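Local coordinates for protein arginine decarboxylase (Campylobacter jejuni subsp. jejuni, PDB 3NZP) that probably catalyses the pyridoxal-phosphate-dependent decarboxylation of arginine to agmatine, a step in the biosynthesis of spermidine, at residues L441-L446 with W479-D484; P46-F51 with F530-E535; V277-F282 with L456-P461; L337-Q342 with V502-E507. One frame throughout, in Å; residues are numbered along the deposited sequence.

Interaction 1: residues L441-L446 with W479-D484; sequences LVNFSL and WDITCD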
# COMPACT_ATOMS: atom_id res chain seq x y z
N LEU B 441 -13.51 -5.43 -17.12
CA LEU B 441 -12.08 -5.57 -16.91
C LEU B 441 -11.39 -4.32 -17.44
O LEU B 441 -11.35 -4.10 -18.65
CB LEU B 441 -11.59 -6.80 -17.66
CG LEU B 441 -10.10 -7.12 -17.52
CD1 LEU B 441 -9.83 -7.62 -16.12
CD2 LEU B 441 -9.70 -8.16 -18.56
N VAL B 442 -10.84 -3.51 -16.54
CA VAL B 442 -10.16 -2.27 -16.93
C VAL B 442 -8.65 -2.43 -16.97
O VAL B 442 -8.05 -3.00 -16.06
CB VAL B 442 -10.48 -1.11 -15.97
CG1 VAL B 442 -10.48 0.21 -16.74
CG2 VAL B 442 -11.80 -1.34 -15.27
N ASN B 443 -8.05 -1.89 -18.01
CA ASN B 443 -6.62 -1.96 -18.21
C ASN B 443 -5.85 -1.05 -17.26
O ASN B 443 -5.37 0.01 -17.66
CB ASN B 443 -6.27 -1.58 -19.65
CG ASN B 443 -4.85 -1.94 -20.03
OD1 ASN B 443 -4.38 -1.59 -21.11
ND2 ASN B 443 -4.15 -2.66 -19.13
N PHE B 444 -5.75 -1.44 -16.00
CA PHE B 444 -5.01 -0.64 -15.04
C PHE B 444 -4.81 -1.48 -13.81
O PHE B 444 -5.21 -2.64 -13.77
CB PHE B 444 -5.76 0.64 -14.69
CG PHE B 444 -6.84 0.44 -13.69
CD1 PHE B 444 -7.91 -0.41 -13.97
CD2 PHE B 444 -6.80 1.08 -12.46
CE1 PHE B 444 -8.92 -0.63 -13.03
CE2 PHE B 444 -7.81 0.88 -11.51
CZ PHE B 444 -8.87 0.02 -11.80
N SER B 445 -4.19 -0.90 -12.78
CA SER B 445 -3.95 -1.64 -11.55
C SER B 445 -4.59 -0.92 -10.36
O SER B 445 -4.34 0.27 -10.14
CB SER B 445 -2.43 -1.79 -11.35
OG SER B 445 -2.12 -2.66 -10.26
N LEU B 446 -5.42 -1.64 -9.61
CA LEU B 446 -6.10 -1.10 -8.43
C LEU B 446 -5.16 -1.05 -7.22
O LEU B 446 -5.59 -0.78 -6.10
CB LEU B 446 -7.34 -1.94 -8.07
CG LEU B 446 -8.65 -1.60 -8.80
CD1 LEU B 446 -9.71 -2.64 -8.49
CD2 LEU B 446 -9.13 -0.22 -8.37
N TRP B 479 -13.16 -4.57 -12.41
CA TRP B 479 -11.96 -5.13 -11.80
C TRP B 479 -10.75 -4.98 -12.73
O TRP B 479 -10.89 -4.95 -13.96
CB TRP B 479 -12.17 -6.60 -11.42
CG TRP B 479 -12.62 -7.50 -12.51
CD1 TRP B 479 -12.17 -7.51 -13.81
CD2 TRP B 479 -13.51 -8.61 -12.39
NE1 TRP B 479 -12.72 -8.57 -14.49
CE2 TRP B 479 -13.54 -9.26 -13.65
CE3 TRP B 479 -14.28 -9.13 -11.34
CZ2 TRP B 479 -14.31 -10.41 -13.88
CZ3 TRP B 479 -15.05 -10.27 -11.57
CH2 TRP B 479 -15.06 -10.89 -12.83
N ASP B 480 -9.56 -4.85 -12.14
CA ASP B 480 -8.35 -4.68 -12.92
C ASP B 480 -7.73 -6.00 -13.37
O ASP B 480 -8.15 -7.08 -12.94
CB ASP B 480 -7.31 -3.87 -12.13
CG ASP B 480 -6.65 -4.69 -11.03
OD1 ASP B 480 -5.78 -4.14 -10.32
OD2 ASP B 480 -7.00 -5.89 -10.88
N ILE B 481 -6.72 -5.91 -14.23
CA ILE B 481 -6.04 -7.09 -14.75
C ILE B 481 -4.99 -7.59 -13.76
O ILE B 481 -3.81 -7.29 -13.90
CB ILE B 481 -5.36 -6.77 -16.09
CG1 ILE B 481 -4.53 -5.49 -15.94
CG2 ILE B 481 -6.42 -6.61 -17.17
CD1 ILE B 481 -3.58 -5.20 -17.10
N THR B 482 -5.43 -8.34 -12.76
CA THR B 482 -4.53 -8.88 -11.76
C THR B 482 -5.06 -10.22 -11.25
O THR B 482 -6.27 -10.42 -11.14
CB THR B 482 -4.38 -7.91 -10.56
OG1 THR B 482 -3.81 -6.68 -11.01
CG2 THR B 482 -3.47 -8.51 -9.50
N CYS B 483 -4.14 -11.13 -10.95
CA CYS B 483 -4.51 -12.45 -10.44
C CYS B 483 -5.30 -12.27 -9.15
O CYS B 483 -6.46 -12.71 -9.04
CB CYS B 483 -3.26 -13.28 -10.15
SG CYS B 483 -2.12 -13.36 -11.52
N ASP B 484 -4.66 -11.60 -8.20
CA ASP B 484 -5.23 -11.32 -6.89
C ASP B 484 -6.66 -10.83 -7.00
O ASP B 484 -6.93 -9.77 -7.57
CB ASP B 484 -4.39 -10.27 -6.15
CG ASP B 484 -5.04 -9.80 -4.85
OD1 ASP B 484 -5.40 -10.66 -4.01
OD2 ASP B 484 -5.18 -8.58 -4.66

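Interaction 2: residues P46-F51 with F530-E535; sequences PLLLRF and FTHPTE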
# COMPACT_ATOMS: atom_id res chain seq x y z
N PRO B 46 -3.27 2.39 -19.78
CA PRO B 46 -3.82 3.36 -18.84
C PRO B 46 -3.01 4.64 -18.79
O PRO B 46 -1.78 4.60 -18.86
CB PRO B 46 -3.78 2.62 -17.52
CG PRO B 46 -2.52 1.83 -17.64
CD PRO B 46 -2.59 1.30 -19.05
N LEU B 47 -3.68 5.77 -18.68
CA LEU B 47 -2.96 7.02 -18.58
C LEU B 47 -3.49 7.92 -17.49
O LEU B 47 -4.69 7.98 -17.23
CB LEU B 47 -2.92 7.78 -19.91
CG LEU B 47 -4.16 7.77 -20.79
CD1 LEU B 47 -4.17 9.01 -21.65
CD2 LEU B 47 -4.16 6.51 -21.67
N LEU B 48 -2.56 8.60 -16.83
CA LEU B 48 -2.89 9.52 -15.77
C LEU B 48 -2.79 10.93 -16.35
O LEU B 48 -1.75 11.31 -16.86
CB LEU B 48 -1.92 9.37 -14.62
CG LEU B 48 -2.16 10.38 -13.49
CD1 LEU B 48 -3.49 10.07 -12.84
CD2 LEU B 48 -1.03 10.31 -12.46
N LEU B 49 -3.88 11.70 -16.29
CA LEU B 49 -3.87 13.06 -16.81
C LEU B 49 -3.85 14.08 -15.69
O LEU B 49 -4.55 13.92 -14.69
CB LEU B 49 -5.10 13.32 -17.68
CG LEU B 49 -5.22 12.36 -18.87
CD1 LEU B 49 -6.42 12.72 -19.73
CD2 LEU B 49 -3.95 12.45 -19.68
N ARG B 50 -3.02 15.11 -15.84
CA ARG B 50 -2.93 16.17 -14.85
C ARG B 50 -3.43 17.46 -15.48
O ARG B 50 -3.01 17.84 -16.58
CB ARG B 50 -1.48 16.37 -14.39
CG ARG B 50 -0.90 15.27 -13.56
CD ARG B 50 0.49 15.68 -13.06
NE ARG B 50 1.35 14.52 -12.80
CZ ARG B 50 1.12 13.61 -11.85
NH1 ARG B 50 0.06 13.72 -11.07
NH2 ARG B 50 1.95 12.58 -11.71
N PHE B 51 -4.33 18.14 -14.77
CA PHE B 51 -4.89 19.39 -15.25
C PHE B 51 -4.47 20.54 -14.33
O PHE B 51 -5.13 20.83 -13.33
CB PHE B 51 -6.41 19.28 -15.29
CG PHE B 51 -6.92 18.32 -16.32
CD1 PHE B 51 -6.96 18.68 -17.66
CD2 PHE B 51 -7.36 17.05 -15.94
CE1 PHE B 51 -7.43 17.80 -18.62
CE2 PHE B 51 -7.83 16.15 -16.89
CZ PHE B 51 -7.87 16.53 -18.24
N PHE B 530 3.41 -3.84 -12.39
CA PHE B 530 2.74 -2.88 -13.27
C PHE B 530 3.22 -1.50 -12.85
O PHE B 530 2.74 -0.95 -11.86
CB PHE B 530 1.21 -2.97 -13.15
CG PHE B 530 0.62 -4.22 -13.75
CD1 PHE B 530 0.28 -5.31 -12.95
CD2 PHE B 530 0.43 -4.32 -15.13
CE1 PHE B 530 -0.23 -6.49 -13.52
CE2 PHE B 530 -0.07 -5.49 -15.71
CZ PHE B 530 -0.40 -6.58 -14.90
N THR B 531 4.17 -0.94 -13.60
CA THR B 531 4.71 0.37 -13.26
C THR B 531 3.75 1.52 -13.50
O THR B 531 2.72 1.36 -14.16
CB THR B 531 6.01 0.68 -14.04
OG1 THR B 531 5.72 0.84 -15.43
CG2 THR B 531 7.03 -0.45 -13.84
N HIS B 532 4.10 2.68 -12.95
CA HIS B 532 3.28 3.88 -13.08
C HIS B 532 2.86 4.01 -14.54
O HIS B 532 3.67 3.85 -15.46
CB HIS B 532 4.09 5.09 -12.60
CG HIS B 532 3.31 6.36 -12.51
ND1 HIS B 532 2.43 6.77 -13.50
CD2 HIS B 532 3.33 7.37 -11.60
CE1 HIS B 532 1.96 7.97 -13.20
NE2 HIS B 532 2.49 8.35 -12.05
N PRO B 533 1.57 4.27 -14.79
CA PRO B 533 1.08 4.42 -16.15
C PRO B 533 1.58 5.69 -16.80
O PRO B 533 2.12 6.56 -16.13
CB PRO B 533 -0.45 4.40 -15.98
CG PRO B 533 -0.64 4.99 -14.63
CD PRO B 533 0.46 4.35 -13.82
N THR B 534 1.42 5.80 -18.12
CA THR B 534 1.87 7.00 -18.80
C THR B 534 1.09 8.19 -18.26
O THR B 534 -0.12 8.11 -18.07
CB THR B 534 1.65 6.90 -20.30
OG1 THR B 534 2.49 5.88 -20.85
CG2 THR B 534 1.96 8.22 -20.97
N GLU B 535 1.77 9.30 -18.00
CA GLU B 535 1.07 10.47 -17.51
C GLU B 535 1.33 11.64 -18.45
O GLU B 535 2.37 11.70 -19.10
CB GLU B 535 1.53 10.83 -16.10
CG GLU B 535 2.90 11.47 -16.01
CD GLU B 535 3.22 11.93 -14.58
OE1 GLU B 535 3.39 11.06 -13.68
OE2 GLU B 535 3.29 13.18 -14.36

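Interaction 3: residues V277-F282 with L456-P461; sequences VEYSQF and LEQNFP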
# COMPACT_ATOMS: atom_id res chain seq x y z
N VAL B 277 -11.95 16.16 1.69
CA VAL B 277 -12.30 16.27 0.28
C VAL B 277 -13.59 15.48 0.04
O VAL B 277 -13.79 14.44 0.65
CB VAL B 277 -11.18 15.71 -0.63
CG1 VAL B 277 -11.70 15.45 -2.03
CG2 VAL B 277 -10.02 16.69 -0.68
N GLU B 278 -14.46 15.98 -0.83
CA GLU B 278 -15.69 15.26 -1.11
C GLU B 278 -15.46 14.17 -2.17
O GLU B 278 -15.25 14.48 -3.34
CB GLU B 278 -16.78 16.20 -1.60
CG GLU B 278 -18.12 15.49 -1.75
CD GLU B 278 -18.53 14.81 -0.45
OE1 GLU B 278 -18.75 15.54 0.55
OE2 GLU B 278 -18.63 13.56 -0.43
N TYR B 279 -15.52 12.91 -1.75
CA TYR B 279 -15.28 11.77 -2.64
C TYR B 279 -16.57 11.05 -3.02
O TYR B 279 -16.63 10.31 -4.00
CB TYR B 279 -14.33 10.78 -1.96
CG TYR B 279 -12.88 11.23 -1.89
CD1 TYR B 279 -12.05 11.10 -3.00
CD2 TYR B 279 -12.34 11.77 -0.73
CE1 TYR B 279 -10.71 11.48 -2.95
CE2 TYR B 279 -10.99 12.16 -0.66
CZ TYR B 279 -10.19 12.00 -1.78
OH TYR B 279 -8.85 12.36 -1.75
N SER B 280 -17.60 11.26 -2.22
CA SER B 280 -18.89 10.64 -2.44
C SER B 280 -19.52 11.02 -3.77
O SER B 280 -19.55 12.19 -4.14
CB SER B 280 -19.84 11.03 -1.33
OG SER B 280 -21.16 10.73 -1.73
N GLN B 281 -20.03 10.02 -4.49
CA GLN B 281 -20.69 10.23 -5.79
C GLN B 281 -22.10 9.66 -5.74
O GLN B 281 -22.75 9.47 -6.77
CB GLN B 281 -19.91 9.56 -6.93
CG GLN B 281 -19.96 8.03 -6.93
CD GLN B 281 -19.24 7.42 -8.14
OE1 GLN B 281 -19.46 7.83 -9.28
NE2 GLN B 281 -18.39 6.43 -7.88
N PHE B 282 -22.58 9.40 -4.52
CA PHE B 282 -23.91 8.86 -4.30
C PHE B 282 -24.71 9.77 -3.37
O PHE B 282 -24.24 10.18 -2.31
CB PHE B 282 -23.81 7.46 -3.70
CG PHE B 282 -23.21 6.45 -4.63
CD1 PHE B 282 -23.94 5.97 -5.72
CD2 PHE B 282 -21.91 6.00 -4.45
CE1 PHE B 282 -23.37 5.06 -6.61
CE2 PHE B 282 -21.34 5.09 -5.34
CZ PHE B 282 -22.07 4.62 -6.42
N LEU B 456 -7.35 1.44 2.61
CA LEU B 456 -8.50 1.83 3.43
C LEU B 456 -9.82 1.85 2.66
O LEU B 456 -9.89 1.46 1.48
CB LEU B 456 -8.28 3.21 4.08
CG LEU B 456 -7.85 4.39 3.20
CD1 LEU B 456 -8.36 5.69 3.79
CD2 LEU B 456 -6.33 4.41 3.10
N GLU B 457 -10.87 2.31 3.32
CA GLU B 457 -12.18 2.37 2.70
C GLU B 457 -12.21 3.31 1.47
O GLU B 457 -13.03 3.13 0.56
CB GLU B 457 -13.24 2.78 3.76
CG GLU B 457 -14.54 3.39 3.21
CD GLU B 457 -14.55 4.94 3.27
OE1 GLU B 457 -13.47 5.59 3.00
OE2 GLU B 457 -15.63 5.51 3.61
N GLN B 458 -11.30 4.29 1.46
CA GLN B 458 -11.19 5.30 0.38
C GLN B 458 -11.78 4.88 -0.98
O GLN B 458 -11.29 3.96 -1.63
CB GLN B 458 -9.72 5.71 0.18
CG GLN B 458 -9.56 6.99 -0.60
CD GLN B 458 -10.41 8.09 -0.00
OE1 GLN B 458 -10.16 8.55 1.12
NE2 GLN B 458 -11.44 8.50 -0.74
N ASN B 459 -12.84 5.57 -1.40
CA ASN B 459 -13.48 5.26 -2.66
C ASN B 459 -13.38 6.44 -3.61
O ASN B 459 -13.64 7.58 -3.23
CB ASN B 459 -14.95 4.90 -2.44
CG ASN B 459 -15.30 3.50 -2.96
OD1 ASN B 459 -15.22 2.50 -2.21
ND2 ASN B 459 -15.66 3.42 -4.24
N PHE B 460 -13.00 6.18 -4.86
CA PHE B 460 -12.88 7.27 -5.82
C PHE B 460 -14.02 7.26 -6.81
O PHE B 460 -14.43 6.20 -7.28
CB PHE B 460 -11.57 7.18 -6.59
CG PHE B 460 -10.36 7.18 -5.72
CD1 PHE B 460 -9.89 5.99 -5.16
CD2 PHE B 460 -9.71 8.37 -5.42
CE1 PHE B 460 -8.79 5.99 -4.31
CE2 PHE B 460 -8.61 8.39 -4.57
CZ PHE B 460 -8.14 7.19 -4.01
N PRO B 461 -14.55 8.44 -7.13
CA PRO B 461 -15.65 8.48 -8.09
C PRO B 461 -15.26 7.83 -9.40
O PRO B 461 -14.14 8.00 -9.88
CB PRO B 461 -15.95 9.97 -8.23
CG PRO B 461 -14.64 10.62 -7.87
CD PRO B 461 -14.17 9.80 -6.70

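Interaction 4: residues L337-Q342 with V502-E507; sequences LELFSQ and VDVEKE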
# COMPACT_ATOMS: atom_id res chain seq x y z
N LEU B 337 -10.94 -3.49 -21.19
CA LEU B 337 -10.40 -4.57 -22.01
C LEU B 337 -11.44 -5.62 -22.36
O LEU B 337 -11.72 -5.83 -23.53
CB LEU B 337 -9.25 -5.24 -21.30
CG LEU B 337 -8.13 -4.27 -20.91
CD1 LEU B 337 -7.07 -4.96 -20.06
CD2 LEU B 337 -7.54 -3.72 -22.19
N GLU B 338 -12.00 -6.29 -21.36
CA GLU B 338 -13.03 -7.30 -21.65
C GLU B 338 -14.30 -7.05 -20.86
O GLU B 338 -14.33 -6.23 -19.94
CB GLU B 338 -12.52 -8.71 -21.34
CG GLU B 338 -11.73 -9.36 -22.48
CD GLU B 338 -11.33 -10.80 -22.15
OE1 GLU B 338 -10.43 -10.99 -21.30
OE2 GLU B 338 -11.91 -11.72 -22.75
N LEU B 339 -15.35 -7.76 -21.24
CA LEU B 339 -16.64 -7.62 -20.58
C LEU B 339 -17.17 -8.96 -20.10
O LEU B 339 -18.01 -9.58 -20.75
CB LEU B 339 -17.66 -7.00 -21.54
CG LEU B 339 -18.41 -5.73 -21.13
CD1 LEU B 339 -18.96 -5.88 -19.72
CD2 LEU B 339 -17.46 -4.55 -21.21
N PHE B 340 -16.68 -9.42 -18.95
CA PHE B 340 -17.13 -10.70 -18.40
C PHE B 340 -18.53 -10.58 -17.82
O PHE B 340 -18.71 -9.95 -16.78
CB PHE B 340 -16.18 -11.17 -17.31
CG PHE B 340 -14.82 -11.52 -17.82
CD1 PHE B 340 -13.88 -12.10 -16.96
CD2 PHE B 340 -14.47 -11.29 -19.14
CE1 PHE B 340 -12.63 -12.46 -17.43
CE2 PHE B 340 -13.22 -11.64 -19.62
CZ PHE B 340 -12.29 -12.22 -18.77
N SER B 341 -19.50 -11.21 -18.47
CA SER B 341 -20.88 -11.17 -17.99
C SER B 341 -21.35 -12.55 -17.56
O SER B 341 -20.59 -13.52 -17.55
CB SER B 341 -21.81 -10.66 -19.08
OG SER B 341 -22.18 -11.73 -19.93
N GLN B 342 -22.64 -12.61 -17.21
CA GLN B 342 -23.29 -13.83 -16.76
C GLN B 342 -23.98 -14.54 -17.94
O GLN B 342 -25.15 -14.28 -18.25
CB GLN B 342 -24.31 -13.50 -15.65
CG GLN B 342 -24.85 -12.04 -15.72
CD GLN B 342 -26.24 -11.81 -15.05
OE1 GLN B 342 -26.42 -12.02 -13.82
NE2 GLN B 342 -27.22 -11.35 -15.86
N VAL B 502 -21.61 -2.07 -23.70
CA VAL B 502 -20.89 -1.81 -24.94
C VAL B 502 -20.18 -3.04 -25.47
O VAL B 502 -20.05 -4.04 -24.77
CB VAL B 502 -19.86 -0.69 -24.73
CG1 VAL B 502 -20.56 0.61 -24.36
CG2 VAL B 502 -18.89 -1.10 -23.63
N ASP B 503 -19.73 -2.97 -26.72
CA ASP B 503 -19.02 -4.08 -27.34
C ASP B 503 -17.55 -3.70 -27.44
O ASP B 503 -17.15 -2.92 -28.32
CB ASP B 503 -19.58 -4.34 -28.74
CG ASP B 503 -18.99 -5.58 -29.38
OD1 ASP B 503 -19.39 -5.91 -30.52
OD2 ASP B 503 -18.12 -6.23 -28.75
N VAL B 504 -16.73 -4.24 -26.55
CA VAL B 504 -15.30 -3.94 -26.52
C VAL B 504 -14.59 -3.97 -27.87
O VAL B 504 -13.81 -3.07 -28.19
CB VAL B 504 -14.56 -4.90 -25.58
CG1 VAL B 504 -14.92 -4.58 -24.15
CG2 VAL B 504 -14.93 -6.34 -25.92
N GLU B 505 -14.87 -5.00 -28.66
CA GLU B 505 -14.25 -5.15 -29.98
C GLU B 505 -14.90 -4.29 -31.07
O GLU B 505 -14.30 -4.05 -32.11
CB GLU B 505 -14.27 -6.62 -30.39
CG GLU B 505 -15.62 -7.29 -30.28
CD GLU B 505 -15.58 -8.76 -30.69
OE1 GLU B 505 -14.78 -9.52 -30.11
OE2 GLU B 505 -16.34 -9.15 -31.60
N LYS B 506 -16.12 -3.82 -30.81
CA LYS B 506 -16.84 -3.00 -31.78
C LYS B 506 -16.55 -1.51 -31.57
O LYS B 506 -16.48 -0.75 -32.53
CB LYS B 506 -18.35 -3.25 -31.65
CG LYS B 506 -19.19 -2.75 -32.82
CD LYS B 506 -20.67 -3.06 -32.61
CE LYS B 506 -21.47 -2.81 -33.88
NZ LYS B 506 -21.03 -3.71 -34.99
N GLU B 507 -16.37 -1.11 -30.32
CA GLU B 507 -16.08 0.28 -29.99
C GLU B 507 -15.17 0.39 -28.76
O GLU B 507 -14.80 -0.63 -28.15
CB GLU B 507 -17.39 1.05 -29.77
CG GLU B 507 -18.26 0.52 -28.64
CD GLU B 507 -19.73 0.42 -29.01
OE1 GLU B 507 -20.29 1.41 -29.54
OE2 GLU B 507 -20.34 -0.65 -28.77

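Interaction 1: residues L441-L446 with W479-D484
Leu441 and Trp479 are paired in parallel, their CA atoms 5.1 Å apart, with backbone bonds from Val442 N to Trp479 O (3.0 Å) and between Trp479 and Tyr440. On one face of this pairing, Leu441 CD1 sits at the edge of the Trp479 indole, near its plane and 3.3 Å from Trp479 CD1. The leucine's CG also meets Ile481 CG2, so a branched tip fills the angle between a broad ring and a beta-branched chain. Phe134 of the second subunit packs on Leu441 and Ile481, and Phe204 of that subunit meets the tryptophan ring edge-to-face, which makes this apolar patch part of the dimer interface. The two strands belong to the mixed beta sheet that stands beside the pyridoxal-binding barrel in this decarboxylase family. Beyond Trp479 the chain runs on to Cys483, the predicted proton donor, which touches a bound pyridoxal phosphate. Asp480 points to the other face. With its CG between the backbone N and carbonyl carbon (chi1 75°), the carboxylate turns toward the loop after Val442, where OD1 takes a nearly straight bond (177°) from Leu446 N at 2.6 Å. The proton arrives on the anti side of OD1, somewhat out of the carboxylate plane. Asp480 CB lies off-centre against the Phe444 ring as a CH-pi contact, 4.2 Å from its centroid, and that ring also stacks with Phe513.

Interaction 2: residues P46-F51 with F530-E535
The torsions of Arg50 and Glu535 bring their charged ends together: the arginine CG stands beside its backbone N (chi1 -70°) and the chain then runs extended as far as NE, whereas the glutamate CG lies between N and the carbonyl carbon (chi1 74°) with an extended chain beyond. A salt bridge results, Arg50 NE to Glu535 OE2 at 2.8 Å, supported by a weak bond from Arg50 NH2 to Glu535 OE1 (2.9 Å). OE2 lies at the edge of the guanidinium, near its plane, but the arginine reaches that oxygen from above the carboxylate, since the two planes are 68° apart. The acid is thus gripped by two donors of one group, while Arg50 NH1 turns to a second carboxylate, that of Glu521. These charges sit on a parallel strand pair, 47-50 beside 534-540, in the mixed sheet next to the barrel. Leu48 N donates to Thr534 O (2.8 Å), in the carbonyl plane, and Leu48 is in register with Glu535. Leu48 CD2 packs against the His532 imidazole, 3.9 Å from His532 CE1, the two side chains crossing at about a right angle. That imidazole bonds through ND1 to Pro533 O (2.7 Å) and through NE2 to Glu521, which fixes its rotation. At the start of the pair two rigid prolines also cross nearly perpendicularly, Pro46 CG lying 3.7 Å from Pro533 CB.

Interaction 3: residues V277-F282 with L456-P461
Tyr279 belongs to the loop that follows barrel strand 268-272, a loop whose beginning, at Gly273 and Gly274, lines the pyridoxal phosphate pocket; here it leans on the segment 456-461, which leads from helix 451-455 into strand 462-464. The contact therefore joins the TIM-barrel part of the enzyme to its beta-sheet part. The phenol is its centrepiece. Gln458 lays its amide nitrogen over one ring face, NE2 standing 3.2 Å above the plane close to the centre, with the amide plane inclined at 52° to the ring. A bend at chi2 (52°) brings the amide round to that position, and NE2 also makes a weak bond to Asn459 O. On the opposite face lies Val277 CG1, offset toward the rim, so the ring is held between a polar and an apolar neighbour. Its hydroxyl bonds to Arg323, a residue that binds the cofactor, so Tyr279 can be regarded as second shell to the pocket; a tyrosine suits the place because it offers a flat surface and a polar end. Phe460 lies beside the phenol and points the same way, ring centroids 5.8 Å apart and planes almost perpendicular, with Phe460 CE2 4.1 Å from Tyr279 CE1. Gln281 crosses Pro461 at a slant, its CB 4.2 Å from Pro461 CB. Pro461 CD rests 3.7 Å from the carbonyl oxygen Tyr279 O, and lies near the plane of the phenol at its edge.

Interaction 4: residues L337-Q342 with V502-E507
Leu339 and Val504 supply the apolar part of the contact, which rests on van der Waals packing between the two segments. Leu339 CD2 lies 3.9 Å from Val504 CG1, the two chains crossing at a slant, and the same methyl lies at the longer distance of 4.5 Å from Val502 CG2. Branched aliphatic residues suit the place, since their methyl groups pack closely where strand and loop meet without needing polar partners. Val504 also touches backbone: its CG1, beside the backbone N (chi1 -71°), comes within 3.5 Å of Leu337 O. The loop 502-507 has polar bonds of its own, which shape it. Asp503 O accepts from both Lys506 N and Glu507 N, each at 2.8 Å, closing a helix-like turn. The Glu507 carboxylate folds back so that OE2 receives Asp503 N at 3.2 Å, while its other oxygen makes a salt bridge to Arg467. Val504 is thereby presented to the strand from a bonded turn, with the exposed Glu505 and Lys506 following it. Strand 330-341, against which the loop packs, is distorted at this point: Leu337 and Glu338 both face Leu441 of the antiparallel neighbour 438-442, a classic beta bulge.

Interactions 1, 2 and 4 are built on one mixed sheet, whereas interaction 3 joins loops and ties that part of the protein to the barrel. Strands 47-50 and 438-442 both pair with strand 330-341, one after the other along the same edge, so interactions 1 and 2 are neighbours and touch directly, Pro46 packing on Asn443 and Phe444. Leu337 bonds to Leu441 and so connects interactions 1 and 4. All four contacts are buried: a strand pair with a carboxylate-to-backbone bond in interaction 1, a salt bridge in interaction 2, packing round one aromatic ring in interaction 3. Interaction 4, farthest from the chain's centre and with two partly exposed residues, is small and aliphatic.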